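Local coordinates for FMN-binding protein (Syntrophomonas wolfei subsp. wolfei, PDB 3IN6) that binds flavin mononucleotide as a flavoprotein, probably of the FMN-binding split-barrel type, in pockets to which both subunits of a dimer contribute, at residues T59-R64 / G109-R114; A63-D68 / T122-F127; N73-G78 / S103-E108. All blocks are in the same frame, centred on the assembly; numbering follows the deposited sequence.

Interaction 1. Residues T59-R64 / G109-R114. With FMN (flavin mononucleotide), chain C.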
loop_
_atom_site.group_PDB
_atom_site.type_symbol
_atom_site.label_atom_id
_atom_site.label_comp_id
_atom_site.label_asym_id
_atom_site.label_seq_id
_atom_site.Cartn_x
_atom_site.Cartn_y
_atom_site.Cartn_z
ATOM N N THR A 59 9.467 -1.178 17.474
ATOM C CA THR A 59 9.373 -2.514 16.876
ATOM C C THR A 59 7.984 -2.922 16.393
ATOM O O THR A 59 6.983 -2.646 17.046
ATOM C CB THR A 59 9.796 -3.575 17.924
ATOM O OG1 THR A 59 11.076 -3.249 18.478
ATOM C CG2 THR A 59 9.835 -4.982 17.337
ATOM N N ILE A 60 7.934 -3.580 15.237
ATOM C CA ILE A 60 6.700 -4.212 14.752
ATOM C C ILE A 60 7.083 -5.657 14.447
ATOM O O ILE A 60 8.125 -5.920 13.835
ATOM C CB ILE A 60 6.066 -3.536 13.503
ATOM C CG1 ILE A 60 5.479 -2.174 13.857
ATOM C CG2 ILE A 60 4.923 -4.398 12.943
ATOM C CD1 ILE A 60 5.098 -1.364 12.632
ATOM N N ILE A 61 6.280 -6.590 14.945
ATOM C CA ILE A 61 6.467 -8.006 14.656
ATOM C C ILE A 61 5.260 -8.454 13.856
ATOM O O ILE A 61 4.147 -7.940 13.995
ATOM C CB ILE A 61 6.731 -8.912 15.886
ATOM C CG1 ILE A 61 5.586 -8.866 16.902
ATOM C CG2 ILE A 61 8.040 -8.527 16.573
ATOM C CD1 ILE A 61 5.648 -10.029 17.899
ATOM N N CYS A 62 5.502 -9.448 13.030
ATOM C CA CYS A 62 4.536 -9.868 12.065
ATOM C C CYS A 62 4.684 -11.360 11.778
ATOM O O CYS A 62 5.817 -11.869 11.651
ATOM C CB CYS A 62 4.874 -9.014 10.847
ATOM S SG CYS A 62 4.325 -9.524 9.293
ATOM N N ALA A 63 3.550 -12.054 11.698
ATOM C CA ALA A 63 3.539 -13.473 11.382
ATOM C C ALA A 63 3.664 -13.639 9.878
ATOM O O ALA A 63 2.909 -13.031 9.125
ATOM C CB ALA A 63 2.255 -14.113 11.851
ATOM N N ARG A 64 4.617 -14.441 9.432
ATOM C CA ARG A 64 4.720 -14.717 8.017
ATOM C C ARG A 64 4.271 -16.160 7.741
ATOM O O ARG A 64 4.955 -17.130 8.107
ATOM C CB ARG A 64 6.124 -14.433 7.505
ATOM C CG ARG A 64 6.229 -14.472 5.986
ATOM C CD ARG A 64 6.689 -15.821 5.543
ATOM N NE ARG A 64 6.458 -16.118 4.134
ATOM C CZ ARG A 64 7.149 -17.029 3.461
ATOM N NH1 ARG A 64 8.125 -17.699 4.058
ATOM N NH2 ARG A 64 6.883 -17.260 2.183
ATOM N N GLY A 109 12.100 -17.947 19.849
ATOM C CA GLY A 109 12.388 -16.828 20.745
ATOM C C GLY A 109 11.140 -16.088 21.185
ATOM O O GLY A 109 10.025 -16.416 20.763
ATOM N N GLU A 110 11.340 -15.083 22.028
ATOM C CA GLU A 110 10.234 -14.291 22.576
ATOM C C GLU A 110 9.296 -13.714 21.500
ATOM O O GLU A 110 8.076 -13.797 21.627
ATOM C CB GLU A 110 10.765 -13.171 23.493
ATOM C CG GLU A 110 11.694 -12.165 22.808
ATOM C CD GLU A 110 12.174 -11.058 23.734
ATOM O OE1 GLU A 110 11.828 -11.080 24.939
ATOM O OE2 GLU A 110 12.892 -10.151 23.245
ATOM N N TYR A 111 9.863 -13.146 20.447
ATOM C CA TYR A 111 9.054 -12.564 19.361
ATOM C C TYR A 111 8.197 -13.612 18.657
ATOM O O TYR A 111 7.010 -13.399 18.428
ATOM C CB TYR A 111 9.937 -11.908 18.318
ATOM C CG TYR A 111 10.712 -10.709 18.781
ATOM C CD1 TYR A 111 10.062 -9.577 19.279
ATOM C CD2 TYR A 111 12.096 -10.666 18.647
ATOM C CE1 TYR A 111 10.779 -8.459 19.676
ATOM C CE2 TYR A 111 12.815 -9.554 19.027
ATOM C CZ TYR A 111 12.159 -8.453 19.539
ATOM O OH TYR A 111 12.904 -7.352 19.916
ATOM N N PHE A 112 8.822 -14.737 18.316
ATOM C CA PHE A 112 8.140 -15.845 17.652
ATOM C C PHE A 112 6.983 -16.348 18.511
ATOM O O PHE A 112 5.863 -16.520 18.027
ATOM C CB PHE A 112 9.138 -16.973 17.369
ATOM C CG PHE A 112 8.560 -18.121 16.600
ATOM C CD1 PHE A 112 8.546 -18.108 15.215
ATOM C CD2 PHE A 112 8.047 -19.222 17.255
ATOM C CE1 PHE A 112 8.021 -19.174 14.499
ATOM C CE2 PHE A 112 7.516 -20.290 16.538
ATOM C CZ PHE A 112 7.506 -20.263 15.167
ATOM N N ASP A 113 7.269 -16.577 19.788
ATOM C CA ASP A 113 6.266 -17.037 20.738
ATOM C C ASP A 113 5.121 -16.031 20.853
ATOM O O ASP A 113 3.951 -16.391 20.855
ATOM C CB ASP A 113 6.899 -17.273 22.117
ATOM C CG ASP A 113 7.852 -18.475 22.146
ATOM O OD1 ASP A 113 7.884 -19.285 21.184
ATOM O OD2 ASP A 113 8.567 -18.616 23.165
ATOM N N ARG A 114 5.474 -14.759 20.948
ATOM C CA ARG A 114 4.489 -13.689 21.055
ATOM C C ARG A 114 3.549 -13.665 19.842
ATOM O O ARG A 114 2.334 -13.713 20.000
ATOM C CB ARG A 114 5.219 -12.354 21.182
ATOM C CG ARG A 114 4.343 -11.146 21.409
ATOM C CD ARG A 114 3.598 -11.225 22.727
ATOM N NE ARG A 114 2.864 -9.991 22.972
ATOM C CZ ARG A 114 2.110 -9.758 24.042
ATOM N NH1 ARG A 114 1.986 -10.669 25.005
ATOM N NH2 ARG A 114 1.484 -8.596 24.154
HETATM N N1 FMN C . -0.204 -13.125 5.164
HETATM C C2 FMN C . 0.851 -13.115 6.059
HETATM O O2 FMN C . 1.896 -13.717 5.793
HETATM N N3 FMN C . 0.728 -12.425 7.259
HETATM C C4 FMN C . -0.444 -11.752 7.576
HETATM O O4 FMN C . -0.519 -11.150 8.662
HETATM C C4A FMN C . -1.518 -11.780 6.672
HETATM N N5 FMN C . -2.713 -11.126 6.958
HETATM C C5A FMN C . -3.779 -11.140 6.065
HETATM C C6 FMN C . -4.962 -10.457 6.387
HETATM C C7 FMN C . -6.041 -10.471 5.500
HETATM C C7M FMN C . -7.295 -9.738 5.868
HETATM C C8 FMN C . -5.943 -11.152 4.278
HETATM C C8M FMN C . -7.090 -11.166 3.302
HETATM C C9 FMN C . -4.756 -11.825 3.954
HETATM C C9A FMN C . -3.663 -11.829 4.850
HETATM N N10 FMN C . -2.460 -12.488 4.553
HETATM C C10 FMN C . -1.397 -12.471 5.461
HETATM C "C1'" FMN C . -2.293 -13.258 3.262
HETATM C "C2'" FMN C . -1.530 -12.479 2.191
HETATM O "O2'" FMN C . -2.132 -11.223 1.965
HETATM C "C3'" FMN C . -1.478 -13.320 0.910
HETATM O "O3'" FMN C . -0.609 -14.414 1.129
HETATM C "C4'" FMN C . -1.034 -12.536 -0.330
HETATM O "O4'" FMN C . -1.267 -13.306 -1.489
HETATM C "C5'" FMN C . 0.442 -12.177 -0.295
HETATM O "O5'" FMN C . 0.758 -11.398 -1.422
HETATM P P FMN C . 2.238 -11.396 -2.077
HETATM O O1P FMN C . 2.527 -12.701 -2.768
HETATM O O2P FMN C . 3.325 -11.161 -1.040
HETATM O O3P FMN C . 2.164 -10.319 -3.108
#
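Strand 59-64, which packs I61 against Y111 of helix 110-120, grips the cofactor near its C-terminal end: FMN N3 donates a hydrogen bond of 2.9 Å to A63 O, with an N-H...O angle of 161°. The helix adds no hydrogen bond to the strand, and all that joins them is apolar. I61 does most of it. Its CG1 sits between the backbone N and the carbonyl carbon (chi1 60°), while CG2 lies beside the backbone N, and the two branches divide the helix surface between them. CG2 presses obliquely on the Y111 ring, 3.5 Å from Y111 CD1. CD1, at the end of the longer branch, reaches the next turn and comes within 3.9 Å of R114 CG. R114 lends only the base of its chain here, bending at chi2 and sending its guanidinium to a salt bridge with E53 on the adjoining strand. T59 CG2 brushes the outer part of the tyrosine ring, 4.3 Å from Y111 CE1. I55, V134 and L106 also pack on the tyrosine side chain. The axes pass 8.8 Å apart at -60°, a helix laid across an antiparallel sheet, consistent with an FMN-binding split barrel.

Interaction 2. Residues A63-D68 / T122-F127; sequences ARFGAD and TTYKNF. With FMN (flavin mononucleotide), chain C.
With CG between the backbone N and the carbonyl carbon (chi1 57°), the F65 ring swings off the end of strand 59-64 toward loop 122-127; Y124 and F127 meet it with CG beside the backbone N (chi1 -53° for Y124). F65 CZ lies 3.6 Å from Y124 CG, and F65 CD2 is equally close to F127 CB, so Y124 meets it with CB and the near end of its ring, F127 mainly with CB. The three form an aromatic cluster, F65 oblique to each of the other two, with F127 CD1 at the edge of the Y124 ring. One face of F65 is laid over the flavin, its plane 3.5 Å from FMN C2, and the hydroxyl end of Y124 lies against the flavin near C8. The FMN site is built at a subunit interface: R97 and L145 of the second subunit also hydrogen-bond the cofactor, and L146 of that subunit packs on Y124 and F127. From the turn after the strand, F65 N and G66 N donate hydrogen bonds to FMN O2, each at 3.1 Å, probably polarising it. A67 N makes an almost straight bond of 3.0 Å to FMN O3'. R64 NE steadies the turn, bonding G66 O at 2.8 Å.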
loop_
_atom_site.group_PDB
_atom_site.type_symbol
_atom_site.label_atom_id
_atom_site.label_comp_id
_atom_site.label_asym_id
_atom_site.label_seq_id
_atom_site.Cartn_x
_atom_site.Cartn_y
_atom_site.Cartn_z
ATOM N N ALA A 63 3.550 -12.054 11.698
ATOM C CA ALA A 63 3.539 -13.473 11.382
ATOM C C ALA A 63 3.664 -13.639 9.878
ATOM O O ALA A 63 2.909 -13.031 9.125
ATOM C CB ALA A 63 2.255 -14.113 11.851
ATOM N N ARG A 64 4.617 -14.441 9.432
ATOM C CA ARG A 64 4.720 -14.717 8.017
ATOM C C ARG A 64 4.271 -16.160 7.741
ATOM O O ARG A 64 4.955 -17.130 8.107
ATOM C CB ARG A 64 6.124 -14.433 7.505
ATOM C CG ARG A 64 6.229 -14.472 5.986
ATOM C CD ARG A 64 6.689 -15.821 5.543
ATOM N NE ARG A 64 6.458 -16.118 4.134
ATOM C CZ ARG A 64 7.149 -17.029 3.461
ATOM N NH1 ARG A 64 8.125 -17.699 4.058
ATOM N NH2 ARG A 64 6.883 -17.260 2.183
ATOM N N PHE A 65 3.085 -16.278 7.140
ATOM C CA PHE A 65 2.514 -17.569 6.761
ATOM C C PHE A 65 2.222 -17.658 5.253
ATOM O O PHE A 65 2.296 -18.745 4.686
ATOM C CB PHE A 65 1.293 -17.928 7.620
ATOM C CG PHE A 65 0.183 -16.912 7.599
ATOM C CD1 PHE A 65 0.178 -15.845 8.499
ATOM C CD2 PHE A 65 -0.897 -17.052 6.724
ATOM C CE1 PHE A 65 -0.874 -14.912 8.500
ATOM C CE2 PHE A 65 -1.951 -16.124 6.716
ATOM C CZ PHE A 65 -1.936 -15.055 7.603
ATOM N N GLY A 66 1.883 -16.534 4.614
ATOM C CA GLY A 66 1.703 -16.477 3.162
ATOM C C GLY A 66 2.733 -15.475 2.683
ATOM O O GLY A 66 3.943 -15.646 2.928
ATOM N N ALA A 67 2.267 -14.444 1.980
ATOM C CA ALA A 67 3.107 -13.315 1.617
ATOM C C ALA A 67 4.497 -13.665 1.079
ATOM O O ALA A 67 5.485 -13.112 1.546
ATOM C CB ALA A 67 3.231 -12.403 2.854
ATOM N N ASP A 68 4.555 -14.548 0.082
ATOM C CA ASP A 68 5.823 -15.027 -0.514
ATOM C C ASP A 68 6.674 -13.957 -1.198
ATOM O O ASP A 68 7.873 -13.881 -0.960
ATOM C CB ASP A 68 5.535 -16.118 -1.552
ATOM C CG ASP A 68 4.926 -17.387 -0.950
ATOM O OD1 ASP A 68 5.098 -17.638 0.260
ATOM O OD2 ASP A 68 4.293 -18.145 -1.718
ATOM N N THR A 122 -6.757 -16.299 15.322
ATOM C CA THR A 122 -7.155 -15.766 14.016
ATOM C C THR A 122 -7.794 -16.828 13.115
ATOM O O THR A 122 -7.728 -18.030 13.402
ATOM C CB THR A 122 -5.920 -15.187 13.289
ATOM O OG1 THR A 122 -5.217 -14.304 14.170
ATOM C CG2 THR A 122 -6.312 -14.421 12.035
ATOM N N THR A 123 -8.430 -16.372 12.033
ATOM C CA THR A 123 -8.993 -17.270 11.018
ATOM C C THR A 123 -7.843 -18.029 10.360
ATOM O O THR A 123 -8.023 -19.137 9.853
ATOM C CB THR A 123 -9.764 -16.504 9.905
ATOM O OG1 THR A 123 -10.745 -15.643 10.491
ATOM C CG2 THR A 123 -10.454 -17.477 8.943
ATOM N N TYR A 124 -6.658 -17.421 10.380
ATOM C CA TYR A 124 -5.468 -18.021 9.801
ATOM C C TYR A 124 -4.728 -18.926 10.797
ATOM O O TYR A 124 -3.590 -19.319 10.541
ATOM C CB TYR A 124 -4.550 -16.913 9.254
ATOM C CG TYR A 124 -5.292 -15.988 8.316
ATOM C CD1 TYR A 124 -5.690 -16.427 7.060
ATOM C CD2 TYR A 124 -5.621 -14.689 8.693
ATOM C CE1 TYR A 124 -6.387 -15.599 6.194
ATOM C CE2 TYR A 124 -6.315 -13.846 7.830
ATOM C CZ TYR A 124 -6.697 -14.311 6.579
ATOM O OH TYR A 124 -7.390 -13.501 5.706
ATOM N N LYS A 125 -5.380 -19.265 11.912
ATOM C CA LYS A 125 -4.797 -20.132 12.946
ATOM C C LYS A 125 -4.203 -21.425 12.375
ATOM O O LYS A 125 -3.124 -21.854 12.795
ATOM C CB LYS A 125 -5.840 -20.476 14.023
ATOM C CG LYS A 125 -7.067 -21.228 13.508
ATOM N N ASN A 126 -4.898 -22.025 11.409
ATOM C CA ASN A 126 -4.441 -23.268 10.779
ATOM C C ASN A 126 -3.270 -23.099 9.798
ATOM O O ASN A 126 -2.639 -24.086 9.422
ATOM C CB ASN A 126 -5.607 -23.980 10.086
ATOM C CG ASN A 126 -6.687 -24.421 11.065
ATOM O OD1 ASN A 126 -6.631 -24.113 12.259
ATOM N ND2 ASN A 126 -7.678 -25.146 10.558
ATOM N N PHE A 127 -2.985 -21.870 9.369
ATOM C CA PHE A 127 -1.844 -21.632 8.480
ATOM C C PHE A 127 -0.568 -21.662 9.327
ATOM O O PHE A 127 -0.485 -20.987 10.351
ATOM C CB PHE A 127 -1.972 -20.307 7.714
ATOM C CG PHE A 127 -3.014 -20.334 6.631
ATOM C CD1 PHE A 127 -4.350 -20.089 6.927
ATOM C CD2 PHE A 127 -2.662 -20.610 5.316
ATOM C CE1 PHE A 127 -5.320 -20.123 5.928
ATOM C CE2 PHE A 127 -3.621 -20.646 4.310
ATOM C CZ PHE A 127 -4.951 -20.401 4.615
HETATM N N1 FMN C . -0.204 -13.125 5.164
HETATM C C2 FMN C . 0.851 -13.115 6.059
HETATM O O2 FMN C . 1.896 -13.717 5.793
HETATM N N3 FMN C . 0.728 -12.425 7.259
HETATM C C4 FMN C . -0.444 -11.752 7.576
HETATM O O4 FMN C . -0.519 -11.150 8.662
HETATM C C4A FMN C . -1.518 -11.780 6.672
HETATM N N5 FMN C . -2.713 -11.126 6.958
HETATM C C5A FMN C . -3.779 -11.140 6.065
HETATM C C6 FMN C . -4.962 -10.457 6.387
HETATM C C7 FMN C . -6.041 -10.471 5.500
HETATM C C7M FMN C . -7.295 -9.738 5.868
HETATM C C8 FMN C . -5.943 -11.152 4.278
HETATM C C8M FMN C . -7.090 -11.166 3.302
HETATM C C9 FMN C . -4.756 -11.825 3.954
HETATM C C9A FMN C . -3.663 -11.829 4.850
HETATM N N10 FMN C . -2.460 -12.488 4.553
HETATM C C10 FMN C . -1.397 -12.471 5.461
HETATM C "C1'" FMN C . -2.293 -13.258 3.262
HETATM C "C2'" FMN C . -1.530 -12.479 2.191
HETATM O "O2'" FMN C . -2.132 -11.223 1.965
HETATM C "C3'" FMN C . -1.478 -13.320 0.910
HETATM O "O3'" FMN C . -0.609 -14.414 1.129
HETATM C "C4'" FMN C . -1.034 -12.536 -0.330
HETATM O "O4'" FMN C . -1.267 -13.306 -1.489
HETATM C "C5'" FMN C . 0.442 -12.177 -0.295
HETATM O "O5'" FMN C . 0.758 -11.398 -1.422
HETATM P P FMN C . 2.238 -11.396 -2.077
HETATM O O1P FMN C . 2.527 -12.701 -2.768
HETATM O O2P FMN C . 3.325 -11.161 -1.040
HETATM O O3P FMN C . 2.164 -10.319 -3.108
#

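Interaction 3. Residues N73-G78 / S103-E108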
loop_
_atom_site.group_PDB
_atom_site.type_symbol
_atom_site.label_atom_id
_atom_site.label_comp_id
_atom_site.label_asym_id
_atom_site.label_seq_id
_atom_site.Cartn_x
_atom_site.Cartn_y
_atom_site.Cartn_z
ATOM N N ASN A 73 11.031 -9.907 -1.189
ATOM C CA ASN A 73 11.442 -8.488 -1.268
ATOM C C ASN A 73 12.180 -8.037 0.011
ATOM O O ASN A 73 13.318 -7.498 -0.040
ATOM C CB ASN A 73 10.234 -7.606 -1.526
ATOM C CG ASN A 73 9.733 -7.709 -2.959
ATOM O OD1 ASN A 73 10.427 -8.214 -3.841
ATOM N ND2 ASN A 73 8.538 -7.204 -3.198
ATOM N N LEU A 74 11.582 -8.325 1.161
ATOM C CA LEU A 74 12.201 -7.954 2.439
ATOM C C LEU A 74 13.603 -8.536 2.565
ATOM O O LEU A 74 14.501 -7.853 3.045
ATOM C CB LEU A 74 11.325 -8.363 3.618
ATOM C CG LEU A 74 10.023 -7.571 3.702
ATOM C CD1 LEU A 74 9.090 -8.205 4.741
ATOM C CD2 LEU A 74 10.294 -6.059 3.995
ATOM N N LYS A 75 13.815 -9.760 2.086
ATOM C CA LYS A 75 15.156 -10.363 2.162
ATOM C C LYS A 75 16.118 -9.743 1.161
ATOM O O LYS A 75 17.322 -9.810 1.362
ATOM C CB LYS A 75 15.128 -11.884 1.954
ATOM C CG LYS A 75 14.235 -12.673 2.905
ATOM C CD LYS A 75 14.616 -12.561 4.367
ATOM C CE LYS A 75 15.925 -13.296 4.678
ATOM N NZ LYS A 75 16.225 -13.266 6.134
ATOM N N GLU A 76 15.614 -9.174 0.066
ATOM C CA GLU A 76 16.484 -8.502 -0.915
ATOM C C GLU A 76 16.866 -7.095 -0.493
ATOM O O GLU A 76 18.030 -6.718 -0.565
ATOM C CB GLU A 76 15.829 -8.382 -2.300
ATOM C CG GLU A 76 15.824 -9.648 -3.060
ATOM C CD GLU A 76 15.350 -9.509 -4.493
ATOM O OE1 GLU A 76 15.381 -8.413 -5.090
ATOM O OE2 GLU A 76 14.945 -10.549 -5.027
ATOM N N THR A 77 15.883 -6.313 -0.081
ATOM C CA THR A 77 16.104 -4.903 0.236
ATOM C C THR A 77 15.882 -4.508 1.688
ATOM O O THR A 77 16.383 -3.467 2.118
ATOM C CB THR A 77 15.164 -4.020 -0.607
ATOM O OG1 THR A 77 13.793 -4.265 -0.235
ATOM C CG2 THR A 77 15.350 -4.303 -2.056
ATOM N N GLY A 78 15.059 -5.260 2.414
ATOM C CA GLY A 78 14.811 -4.967 3.814
ATOM C C GLY A 78 13.903 -3.796 4.131
ATOM O O GLY A 78 13.607 -3.565 5.308
ATOM N N SER A 103 14.622 -6.179 10.689
ATOM C CA SER A 103 15.722 -6.393 11.618
ATOM C C SER A 103 16.058 -7.855 11.787
ATOM O O SER A 103 17.226 -8.211 11.919
ATOM C CB SER A 103 15.379 -5.851 12.994
ATOM O OG SER A 103 15.228 -4.459 12.931
ATOM N N ALA A 104 15.030 -8.693 11.821
ATOM C CA ALA A 104 15.225 -10.112 12.062
ATOM C C ALA A 104 14.137 -10.954 11.421
ATOM O O ALA A 104 13.026 -10.497 11.220
ATOM C CB ALA A 104 15.276 -10.371 13.563
ATOM N N ASP A 105 14.517 -12.177 11.075
ATOM C CA ASP A 105 13.661 -13.190 10.488
ATOM C C ASP A 105 13.895 -14.405 11.385
ATOM O O ASP A 105 14.912 -15.097 11.252
ATOM C CB ASP A 105 14.122 -13.447 9.058
ATOM C CG ASP A 105 13.366 -14.558 8.376
ATOM O OD1 ASP A 105 12.474 -15.178 8.995
ATOM O OD2 ASP A 105 13.670 -14.797 7.193
ATOM N N LEU A 106 12.970 -14.666 12.303
ATOM C CA LEU A 106 13.193 -15.700 13.309
ATOM C C LEU A 106 12.177 -16.850 13.335
ATOM O O LEU A 106 11.010 -16.682 12.962
ATOM C CB LEU A 106 13.253 -15.016 14.676
ATOM C CG LEU A 106 14.272 -13.876 14.786
ATOM C CD1 LEU A 106 14.048 -13.077 16.044
ATOM C CD2 LEU A 106 15.708 -14.423 14.736
ATOM N N GLN A 107 12.653 -18.014 13.782
ATOM C CA GLN A 107 11.839 -19.231 13.918
ATOM C C GLN A 107 11.613 -19.631 15.378
ATOM O O GLN A 107 10.903 -20.585 15.646
ATOM C CB GLN A 107 12.465 -20.408 13.147
ATOM C CG GLN A 107 12.177 -20.416 11.647
ATOM C CD GLN A 107 12.744 -19.215 10.935
ATOM O OE1 GLN A 107 13.867 -18.801 11.208
ATOM N NE2 GLN A 107 11.975 -18.646 10.007
ATOM N N GLU A 108 12.198 -18.894 16.315
ATOM C CA GLU A 108 12.029 -19.162 17.742
ATOM C C GLU A 108 12.346 -17.904 18.545
ATOM O O GLU A 108 12.806 -16.923 17.986
ATOM C CB GLU A 108 12.955 -20.298 18.175
ATOM C CG GLU A 108 14.434 -20.022 17.927
ATOM C CD GLU A 108 15.323 -21.174 18.338
ATOM O OE1 GLU A 108 14.927 -22.346 18.144
ATOM O OE2 GLU A 108 16.434 -20.910 18.843
#
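The ionic part of this contact is a single pair, K75 on helix 68-77 and D105 on strand 92-106. K75 NZ stands 3.2 Å from D105 OD2 in a salt bridge that is also a hydrogen bond, and it approaches the anti lone pair, the one pointing away from the other carboxylate oxygen. The lysine gets there by curling: bends at chi2 (-61°) and chi3 (-70°) bring its end round to the strand, although its CB does not point that way. D105 meets it with CG anti to the backbone N (chi1 176°), and the two side chains cross at about a right angle.

Van der Waals contact is slight: K75 CD and K75 CE each lie 3.7 Å from D105 OD2.

Neutral groups also hydrogen-bond the carboxylate. OD2 is shared with the hydroxyl of Y71, one turn before K75 on the same helix, and OD1 takes N131 ND2 from strand 131-141. Replacing D105 with an alanine would probably leave the K75 ammonium without its countercharge and deprive Y71 and N131 of their common partner.

Among backbone bonds, G78 pairs with L102 on the same strand as D105, and S103 and A104 both face V134 in a classic beta bulge just before D105. The helix ends at T77, followed by G78 with positive phi.

Since three groups hold the carboxylate, the aspartate is probably kept ionised and fixed in orientation, while the salt bridge, with its lysine exposed, is probably weakened by solvent screening.

How the interactions relate
Interactions 1 and 2 start from the same strand, 59-64, and share A63 and R64, but they leave it for different parts: interaction 1 packs the strand on helix 110-120, and interaction 2 takes the turn beyond it to the loop that follows that helix. Both touch FMN and both are partly buried, joined across by apolar and aromatic groups with no hydrogen bond between their segments. Interaction 3 is the surface contact, and its chemistry is ionic. It reaches the same sheet through strand 92-106, which is followed by helix 110-120, so it meets interaction 1 directly: F112 CE1 lies 3.4 Å from Q107 O. Interactions 2 and 3 do not touch, their nearest atoms being about 5 Å apart.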